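Local coordinates for 1-pyrroline-5-carboxylate dehydrogenase (Thermus thermophilus, PDB 1UZB), which probably catalyses the NAD(P)-dependent oxidation of the semialdehyde in equilibrium with 1-pyrroline-5-carboxylate to glutamate, a step of proline breakdown, at residues Leu56-Val64 / Glu393-Pro401; Gln368-Ile376 / Arg412-Val422. One frame throughout, in Å; residues are numbered along the deposited sequence.

Contact 1 (Leu56-Val64 / Glu393-Pro401); sequences LNPSAPSEV and EGEGYFIAP
Y397 lies along the two consecutive type I turns N57-A60 and A60-E63, and its backbone N donates to P58 O at 3.1 Å with an N-H...O angle of 160°. Its CG stands anti to its own carbonyl carbon (chi1 -50°), which turns the ring back toward P58 and P61. Beyond CB, CG and CD1 pass P58 O; CD1 also meets P58 CB at 3.9 Å, CE1 reaches P58 CA, CZ meets P61 CB at 3.8 Å, and OH ends 3.2 Å from P61 CB. An alanine here would keep the backbone bond but would probably leave P58 CB and P61 CB without their aromatic neighbour and open a gap between turn and loop. E395 also packs on P61: its CG lies 3.4 Å from P61 CG, and its extended chain carries OE1 to 3.1 Å from S62 OG, with a weak bond from S62 N. G396 passes close to S59 O, where a CB would clash. The turns follow strand 52-57, the outermost strand, within this chain, of a four-stranded sheet, and meet the loop between strands 384-387 and 402-405, while A366 and E369 of helix 366-379 also touch Y397.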
loop_
_atom_site.group_PDB
_atom_site.type_symbol
_atom_site.label_atom_id
_atom_site.label_comp_id
_atom_site.label_asym_id
_atom_site.label_seq_id
_atom_site.Cartn_x
_atom_site.Cartn_y
_atom_site.Cartn_z
ATOM N N LEU A 56 -32.039 1.549 -43.294
ATOM C CA LEU A 56 -32.294 0.337 -44.062
ATOM C C LEU A 56 -31.544 -0.895 -43.576
ATOM O O LEU A 56 -30.540 -0.801 -42.870
ATOM C CB LEU A 56 -31.942 0.581 -45.530
ATOM C CG LEU A 56 -32.607 1.789 -46.195
ATOM C CD1 LEU A 56 -32.084 1.946 -47.612
ATOM C CD2 LEU A 56 -34.114 1.609 -46.195
ATOM N N ASN A 57 -32.057 -2.055 -43.967
ATOM C CA ASN A 57 -31.458 -3.341 -43.632
ATOM C C ASN A 57 -30.451 -3.620 -44.751
ATOM O O ASN A 57 -30.841 -3.854 -45.890
ATOM C CB ASN A 57 -32.550 -4.413 -43.620
ATOM C CG ASN A 57 -32.014 -5.803 -43.368
ATOM O OD1 ASN A 57 -30.805 -6.026 -43.341
ATOM N ND2 ASN A 57 -32.920 -6.757 -43.193
ATOM N N PRO A 58 -29.144 -3.604 -44.447
ATOM C CA PRO A 58 -28.147 -3.857 -45.495
ATOM C C PRO A 58 -28.210 -5.249 -46.116
ATOM O O PRO A 58 -27.627 -5.484 -47.177
ATOM C CB PRO A 58 -26.821 -3.580 -44.790
ATOM C CG PRO A 58 -27.114 -3.949 -43.361
ATOM C CD PRO A 58 -28.498 -3.364 -43.145
ATOM N N SER A 59 -28.907 -6.168 -45.456
ATOM C CA SER A 59 -29.057 -7.526 -45.967
ATOM C C SER A 59 -30.227 -7.606 -46.949
ATOM O O SER A 59 -30.334 -8.556 -47.723
ATOM C CB SER A 59 -29.284 -8.511 -44.816
ATOM O OG SER A 59 -28.123 -8.621 -44.008
ATOM N N ALA A 60 -31.093 -6.599 -46.900
ATOM C CA ALA A 60 -32.272 -6.495 -47.766
ATOM C C ALA A 60 -32.681 -5.024 -47.680
ATOM O O ALA A 60 -33.633 -4.674 -46.982
ATOM C CB ALA A 60 -33.390 -7.390 -47.243
ATOM N N PRO A 61 -31.963 -4.147 -48.403
ATOM C CA PRO A 61 -32.212 -2.701 -48.414
ATOM C C PRO A 61 -33.597 -2.171 -48.745
ATOM O O PRO A 61 -33.833 -0.973 -48.622
ATOM C CB PRO A 61 -31.128 -2.169 -49.354
ATOM C CG PRO A 61 -30.902 -3.301 -50.288
ATOM C CD PRO A 61 -30.910 -4.500 -49.371
ATOM N N SER A 62 -34.510 -3.040 -49.160
ATOM C CA SER A 62 -35.866 -2.597 -49.459
ATOM C C SER A 62 -36.639 -2.546 -48.142
ATOM O O SER A 62 -37.727 -1.973 -48.066
ATOM C CB SER A 62 -36.553 -3.564 -50.428
ATOM O OG SER A 62 -36.686 -4.855 -49.859
ATOM N N GLU A 63 -36.057 -3.139 -47.103
ATOM C CA GLU A 63 -36.686 -3.177 -45.787
ATOM C C GLU A 63 -36.221 -2.030 -44.899
ATOM O O GLU A 63 -35.021 -1.807 -44.726
ATOM C CB GLU A 63 -36.377 -4.498 -45.082
ATOM C CG GLU A 63 -36.580 -5.729 -45.943
ATOM C CD GLU A 63 -36.465 -7.014 -45.151
ATOM O OE1 GLU A 63 -35.676 -7.054 -44.182
ATOM O OE2 GLU A 63 -37.159 -7.987 -45.505
ATOM N N VAL A 64 -37.184 -1.315 -44.330
ATOM C CA VAL A 64 -36.898 -0.193 -43.445
ATOM C C VAL A 64 -36.895 -0.677 -41.998
ATOM O O VAL A 64 -37.939 -1.036 -41.448
ATOM C CB VAL A 64 -37.958 0.918 -43.603
ATOM C CG1 VAL A 64 -37.686 2.051 -42.622
ATOM C CG2 VAL A 64 -37.947 1.440 -45.028
ATOM N N GLU A 393 -24.596 -12.282 -55.729
ATOM C CA GLU A 393 -25.977 -12.087 -56.146
ATOM C C GLU A 393 -26.865 -11.763 -54.952
ATOM O O GLU A 393 -26.647 -12.267 -53.851
ATOM C CB GLU A 393 -26.493 -13.343 -56.850
ATOM C CG GLU A 393 -25.707 -13.711 -58.098
ATOM C CD GLU A 393 -26.237 -14.957 -58.780
ATOM O OE1 GLU A 393 -25.660 -15.360 -59.811
ATOM O OE2 GLU A 393 -27.230 -15.533 -58.287
ATOM N N GLY A 394 -27.862 -10.914 -55.174
ATOM C CA GLY A 394 -28.763 -10.548 -54.099
ATOM C C GLY A 394 -28.920 -9.052 -53.917
ATOM O O GLY A 394 -28.050 -8.273 -54.305
ATOM N N GLU A 395 -30.040 -8.655 -53.322
ATOM C CA GLU A 395 -30.333 -7.250 -53.074
ATOM C C GLU A 395 -29.362 -6.678 -52.042
ATOM O O GLU A 395 -28.956 -5.520 -52.134
ATOM C CB GLU A 395 -31.774 -7.098 -52.573
ATOM C CG GLU A 395 -32.205 -5.661 -52.330
ATOM C CD GLU A 395 -33.661 -5.544 -51.911
ATOM O OE1 GLU A 395 -34.020 -6.045 -50.822
ATOM O OE2 GLU A 395 -34.448 -4.950 -52.678
ATOM N N GLY A 396 -28.997 -7.502 -51.064
ATOM C CA GLY A 396 -28.074 -7.071 -50.027
ATOM C C GLY A 396 -26.717 -6.670 -50.580
ATOM O O GLY A 396 -26.359 -7.039 -51.697
ATOM N N TYR A 397 -25.954 -5.918 -49.793
ATOM C CA TYR A 397 -24.636 -5.454 -50.221
ATOM C C TYR A 397 -23.578 -6.503 -49.902
ATOM O O TYR A 397 -22.654 -6.262 -49.122
ATOM C CB TYR A 397 -24.309 -4.133 -49.520
ATOM C CG TYR A 397 -25.426 -3.117 -49.625
ATOM C CD1 TYR A 397 -25.993 -2.555 -48.482
ATOM C CD2 TYR A 397 -25.927 -2.728 -50.868
ATOM C CE1 TYR A 397 -27.034 -1.632 -48.570
ATOM C CE2 TYR A 397 -26.968 -1.802 -50.967
ATOM C CZ TYR A 397 -27.515 -1.259 -49.815
ATOM O OH TYR A 397 -28.539 -0.341 -49.902
ATOM N N PHE A 398 -23.705 -7.662 -50.537
ATOM C CA PHE A 398 -22.796 -8.773 -50.304
ATOM C C PHE A 398 -21.555 -8.774 -51.189
ATOM O O PHE A 398 -21.649 -8.782 -52.417
ATOM C CB PHE A 398 -23.551 -10.091 -50.484
ATOM C CG PHE A 398 -24.782 -10.205 -49.629
ATOM C CD1 PHE A 398 -24.687 -10.184 -48.241
ATOM C CD2 PHE A 398 -26.040 -10.332 -50.212
ATOM C CE1 PHE A 398 -25.827 -10.287 -47.444
ATOM C CE2 PHE A 398 -27.185 -10.435 -49.424
ATOM C CZ PHE A 398 -27.077 -10.412 -48.039
ATOM N N ILE A 399 -20.392 -8.772 -50.545
ATOM C CA ILE A 399 -19.111 -8.803 -51.238
ATOM C C ILE A 399 -18.353 -10.035 -50.754
ATOM O O ILE A 399 -18.299 -10.315 -49.556
ATOM C CB ILE A 399 -18.276 -7.539 -50.939
ATOM C CG1 ILE A 399 -19.037 -6.297 -51.404
ATOM C CG2 ILE A 399 -16.932 -7.623 -51.648
ATOM C CD1 ILE A 399 -18.331 -4.991 -51.118
ATOM N N ALA A 400 -17.777 -10.777 -51.691
ATOM C CA ALA A 400 -17.042 -11.988 -51.354
ATOM C C ALA A 400 -15.676 -11.707 -50.738
ATOM O O ALA A 400 -15.028 -10.715 -51.070
ATOM C CB ALA A 400 -16.868 -12.844 -52.606
ATOM N N PRO A 401 -15.230 -12.572 -49.808
ATOM C CA PRO A 401 -13.924 -12.403 -49.168
ATOM C C PRO A 401 -12.920 -12.298 -50.310
ATOM O O PRO A 401 -12.885 -13.150 -51.202
ATOM C CB PRO A 401 -13.769 -13.689 -48.364
ATOM C CG PRO A 401 -15.171 -13.964 -47.939
ATOM C CD PRO A 401 -15.965 -13.700 -49.206
#

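Contact 2 (Gln368-Ile376 / Arg412-Val422); sequences QERKVLSYI and RIAQEEIFGPV
V372 and G420 bring the two backbones nearest, CA to CA 5.9 Å, with I376 and V422 following at 7.7 Å, where helix 366-379 runs past the irregular loop leading into strand 422-428. The helix packs on the loop that enters an interior strand of the seven-stranded mixed sheet, in an alpha/beta domain of the aldehyde dehydrogenase fold. G420 fits beneath V372 because it lacks a side chain: a CB would run into V372 CG2, which already lies 3.9 Å from G420 CA. V372 CG1, anti to its backbone N (chi1 176°), meets V422 CG2 at 4.0 Å, and I376 CG1 reaches that same methyl, so one branch of V422 serves two residues a helical turn apart.

Earlier in the loop, I418 lies over one face of the Y375 ring. Its CG1 is 4.0 Å from the ring centroid and 21° off the normal, a CH-pi contact, while CG2 leans on Y375 CB and CD2. The phenol oxygen is held at the ring's edge: Y375 OH donates to E416 OE2 at 2.6 Å through the anti lone pair, with the ring and carboxylate planes 83° apart. R412 grips the same carboxylate side-on, NE to OE1 and NH1 to the syn lone pair of OE2, so OE2 takes two donors; this pairing probably stabilises the carboxylate's negative charge. The loop is tied in further by K292, whose NZ bonds to I413 O and E416 O. A water also bridges the two segments, donating to Y375 OH at 2.9 Å and to E417 O at 2.8 Å.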
loop_
_atom_site.group_PDB
_atom_site.type_symbol
_atom_site.label_atom_id
_atom_site.label_comp_id
_atom_site.label_asym_id
_atom_site.label_seq_id
_atom_site.Cartn_x
_atom_site.Cartn_y
_atom_site.Cartn_z
ATOM N N GLN A 368 -20.805 2.268 -49.282
ATOM C CA GLN A 368 -19.669 1.486 -48.811
ATOM C C GLN A 368 -19.366 0.386 -49.820
ATOM O O GLN A 368 -18.205 0.099 -50.111
ATOM C CB GLN A 368 -19.962 0.882 -47.435
ATOM C CG GLN A 368 -18.758 0.226 -46.777
ATOM C CD GLN A 368 -17.591 1.185 -46.617
ATOM O OE1 GLN A 368 -17.726 2.247 -46.011
ATOM N NE2 GLN A 368 -16.439 0.812 -47.162
ATOM N N GLU A 369 -20.416 -0.215 -50.368
ATOM C CA GLU A 369 -20.247 -1.266 -51.359
ATOM C C GLU A 369 -19.527 -0.710 -52.586
ATOM O O GLU A 369 -18.595 -1.323 -53.104
ATOM C CB GLU A 369 -21.611 -1.823 -51.760
ATOM C CG GLU A 369 -21.545 -2.972 -52.749
ATOM C CD GLU A 369 -22.919 -3.460 -53.149
ATOM O OE1 GLU A 369 -23.688 -2.663 -53.724
ATOM O OE2 GLU A 369 -23.231 -4.639 -52.887
ATOM N N ARG A 370 -19.960 0.461 -53.044
ATOM C CA ARG A 370 -19.345 1.071 -54.212
ATOM C C ARG A 370 -17.862 1.326 -53.965
ATOM O O ARG A 370 -17.023 1.048 -54.824
ATOM C CB ARG A 370 -20.034 2.391 -54.559
ATOM C CG ARG A 370 -19.578 2.968 -55.896
ATOM C CD ARG A 370 -19.997 4.415 -56.054
ATOM N NE ARG A 370 -19.278 5.288 -55.132
ATOM C CZ ARG A 370 -17.990 5.597 -55.243
ATOM N NH1 ARG A 370 -17.267 5.109 -56.242
ATOM N NH2 ARG A 370 -17.421 6.391 -54.348
ATOM N N LYS A 371 -17.544 1.852 -52.787
ATOM C CA LYS A 371 -16.159 2.150 -52.440
ATOM C C LYS A 371 -15.278 0.905 -52.394
ATOM O O LYS A 371 -14.170 0.900 -52.931
ATOM C CB LYS A 371 -16.094 2.878 -51.095
ATOM C CG LYS A 371 -16.666 4.291 -51.120
ATOM C CD LYS A 371 -16.533 4.958 -49.758
ATOM C CE LYS A 371 -17.134 6.354 -49.761
ATOM N NZ LYS A 371 -16.988 7.023 -48.439
ATOM N N VAL A 372 -15.764 -0.154 -51.756
ATOM C CA VAL A 372 -14.988 -1.383 -51.665
ATOM C C VAL A 372 -14.754 -1.967 -53.057
ATOM O O VAL A 372 -13.645 -2.387 -53.385
ATOM C CB VAL A 372 -15.696 -2.419 -50.766
ATOM C CG1 VAL A 372 -14.927 -3.734 -50.771
ATOM C CG2 VAL A 372 -15.798 -1.873 -49.347
ATOM N N LEU A 373 -15.795 -1.977 -53.880
ATOM C CA LEU A 373 -15.673 -2.502 -55.232
ATOM C C LEU A 373 -14.714 -1.645 -56.054
ATOM O O LEU A 373 -14.007 -2.157 -56.919
ATOM C CB LEU A 373 -17.044 -2.559 -55.911
ATOM C CG LEU A 373 -18.049 -3.537 -55.290
ATOM C CD1 LEU A 373 -19.403 -3.402 -55.979
ATOM C CD2 LEU A 373 -17.520 -4.961 -55.409
ATOM N N SER A 374 -14.687 -0.343 -55.778
ATOM C CA SER A 374 -13.787 0.553 -56.497
ATOM C C SER A 374 -12.344 0.209 -56.138
ATOM O O SER A 374 -11.463 0.171 -57.003
ATOM C CB SER A 374 -14.074 2.012 -56.138
ATOM O OG SER A 374 -13.203 2.875 -56.851
ATOM N N TYR A 375 -12.101 -0.038 -54.855
ATOM C CA TYR A 375 -10.765 -0.397 -54.404
ATOM C C TYR A 375 -10.343 -1.740 -54.987
ATOM O O TYR A 375 -9.160 -1.969 -55.237
ATOM C CB TYR A 375 -10.703 -0.433 -52.874
ATOM C CG TYR A 375 -10.271 0.881 -52.265
ATOM C CD1 TYR A 375 -9.011 1.413 -52.539
ATOM C CD2 TYR A 375 -11.117 1.596 -51.419
ATOM C CE1 TYR A 375 -8.601 2.624 -51.986
ATOM C CE2 TYR A 375 -10.717 2.813 -50.859
ATOM C CZ TYR A 375 -9.458 3.317 -51.144
ATOM O OH TYR A 375 -9.043 4.502 -50.577
ATOM N N ILE A 376 -11.306 -2.629 -55.209
ATOM C CA ILE A 376 -10.991 -3.924 -55.791
ATOM C C ILE A 376 -10.512 -3.725 -57.233
ATOM O O ILE A 376 -9.574 -4.386 -57.680
ATOM C CB ILE A 376 -12.219 -4.873 -55.730
ATOM C CG1 ILE A 376 -12.425 -5.333 -54.281
ATOM C CG2 ILE A 376 -12.021 -6.067 -56.657
ATOM C CD1 ILE A 376 -13.707 -6.115 -54.038
ATOM N N ARG A 412 -1.762 1.477 -53.528
ATOM C CA ARG A 412 -2.885 2.091 -52.835
ATOM C C ARG A 412 -3.616 1.095 -51.932
ATOM O O ARG A 412 -4.007 1.445 -50.817
ATOM C CB ARG A 412 -3.862 2.704 -53.839
ATOM C CG ARG A 412 -3.264 3.840 -54.656
ATOM C CD ARG A 412 -4.330 4.525 -55.486
ATOM N NE ARG A 412 -5.363 5.124 -54.643
ATOM C CZ ARG A 412 -6.522 5.592 -55.095
ATOM N NH1 ARG A 412 -7.402 6.116 -54.253
ATOM N NH2 ARG A 412 -6.806 5.532 -56.391
ATOM N N ILE A 413 -3.799 -0.143 -52.393
ATOM C CA ILE A 413 -4.498 -1.122 -51.567
ATOM C C ILE A 413 -3.669 -1.591 -50.373
ATOM O O ILE A 413 -4.172 -2.312 -49.512
ATOM C CB ILE A 413 -4.962 -2.364 -52.373
ATOM C CG1 ILE A 413 -3.774 -3.070 -53.024
ATOM C CG2 ILE A 413 -6.000 -1.943 -53.405
ATOM C CD1 ILE A 413 -4.112 -4.460 -53.535
ATOM N N ALA A 414 -2.404 -1.182 -50.316
ATOM C CA ALA A 414 -1.538 -1.551 -49.197
ATOM C C ALA A 414 -1.296 -0.347 -48.284
ATOM O O ALA A 414 -0.590 -0.449 -47.279
ATOM C CB ALA A 414 -0.204 -2.085 -49.710
ATOM N N GLN A 415 -1.903 0.787 -48.621
ATOM C CA GLN A 415 -1.729 2.015 -47.851
ATOM C C GLN A 415 -3.028 2.668 -47.392
ATOM O O GLN A 415 -3.073 3.287 -46.327
ATOM C CB GLN A 415 -0.962 3.041 -48.689
ATOM C CG GLN A 415 0.474 2.675 -48.985
ATOM C CD GLN A 415 1.359 2.791 -47.760
ATOM O OE1 GLN A 415 1.292 3.774 -47.026
ATOM N NE2 GLN A 415 2.204 1.793 -47.543
ATOM N N GLU A 416 -4.078 2.539 -48.196
ATOM C CA GLU A 416 -5.357 3.171 -47.883
ATOM C C GLU A 416 -6.365 2.232 -47.231
ATOM O O GLU A 416 -6.470 1.067 -47.603
ATOM C CB GLU A 416 -5.942 3.778 -49.166
ATOM C CG GLU A 416 -4.936 4.668 -49.898
ATOM C CD GLU A 416 -5.457 5.263 -51.196
ATOM O OE1 GLU A 416 -4.637 5.830 -51.947
ATOM O OE2 GLU A 416 -6.669 5.178 -51.469
ATOM N N GLU A 417 -7.107 2.754 -46.257
ATOM C CA GLU A 417 -8.103 1.969 -45.534
ATOM C C GLU A 417 -9.339 1.718 -46.393
ATOM O O GLU A 417 -10.106 2.637 -46.690
ATOM C CB GLU A 417 -8.501 2.687 -44.244
ATOM C CG GLU A 417 -9.371 1.843 -43.327
ATOM C CD GLU A 417 -9.722 2.549 -42.033
ATOM O OE1 GLU A 417 -9.586 1.927 -40.957
ATOM O OE2 GLU A 417 -10.144 3.724 -42.090
ATOM N N ILE A 418 -9.528 0.458 -46.775
ATOM C CA ILE A 418 -10.646 0.048 -47.617
ATOM C C ILE A 418 -11.899 -0.201 -46.786
ATOM O O ILE A 418 -13.014 0.081 -47.225
ATOM C CB ILE A 418 -10.280 -1.229 -48.399
ATOM C CG1 ILE A 418 -9.042 -0.959 -49.260
ATOM C CG2 ILE A 418 -11.455 -1.676 -49.263
ATOM C CD1 ILE A 418 -8.467 -2.191 -49.918
ATOM N N PHE A 419 -11.710 -0.738 -45.585
ATOM C CA PHE A 419 -12.820 -1.006 -44.678
ATOM C C PHE A 419 -13.823 -1.982 -45.276
ATOM O O PHE A 419 -15.036 -1.792 -45.169
ATOM C CB PHE A 419 -13.512 0.309 -44.311
ATOM C CG PHE A 419 -13.769 0.469 -42.840
ATOM C CD1 PHE A 419 -15.069 0.476 -42.341
ATOM C CD2 PHE A 419 -12.710 0.623 -41.952
ATOM C CE1 PHE A 419 -15.307 0.639 -40.977
ATOM C CE2 PHE A 419 -12.939 0.786 -40.588
ATOM C CZ PHE A 419 -14.239 0.793 -40.100
ATOM N N GLY A 420 -13.299 -3.028 -45.905
ATOM C CA GLY A 420 -14.132 -4.047 -46.514
ATOM C C GLY A 420 -13.412 -5.381 -46.431
ATOM O O GLY A 420 -12.295 -5.443 -45.918
ATOM N N PRO A 421 -14.016 -6.466 -46.931
ATOM C CA PRO A 421 -13.385 -7.791 -46.883
ATOM C C PRO A 421 -12.300 -7.967 -47.940
ATOM O O PRO A 421 -12.389 -8.853 -48.791
ATOM C CB PRO A 421 -14.564 -8.734 -47.093
ATOM C CG PRO A 421 -15.441 -7.951 -48.030
ATOM C CD PRO A 421 -15.380 -6.540 -47.490
ATOM N N VAL A 422 -11.271 -7.125 -47.864
ATOM C CA VAL A 422 -10.172 -7.153 -48.823
ATOM C C VAL A 422 -8.820 -7.241 -48.124
ATOM O O VAL A 422 -8.405 -6.315 -47.423
ATOM C CB VAL A 422 -10.185 -5.895 -49.716
ATOM C CG1 VAL A 422 -9.052 -5.964 -50.721
ATOM C CG2 VAL A 422 -11.524 -5.777 -50.430
HETATM O O HOH W 1 -10.232 5.136 -48.031
#

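From the N terminus the chain first lays down 56-64, at the end of strand 52-57, then runs through more than 300 residues before helix 366-379 supplies 368-376. Next comes 393-401, which closes the long loop of contact 1; 412-422 then closes the short one of contact 2. The segments alternate, so the two closures cross. Their centres are 18 Å apart, yet they touch: I399 CD1 packs on V372 CG1 at 3.6 Å, I399 CG2 lies against P421 CG, and Y397 CA approaches E369 OE2. Helix 366-379 thereby joins the turns beside the four-stranded sheet, through loop 393-401, to the seven-stranded sheet containing strands 402-405 and 422-428.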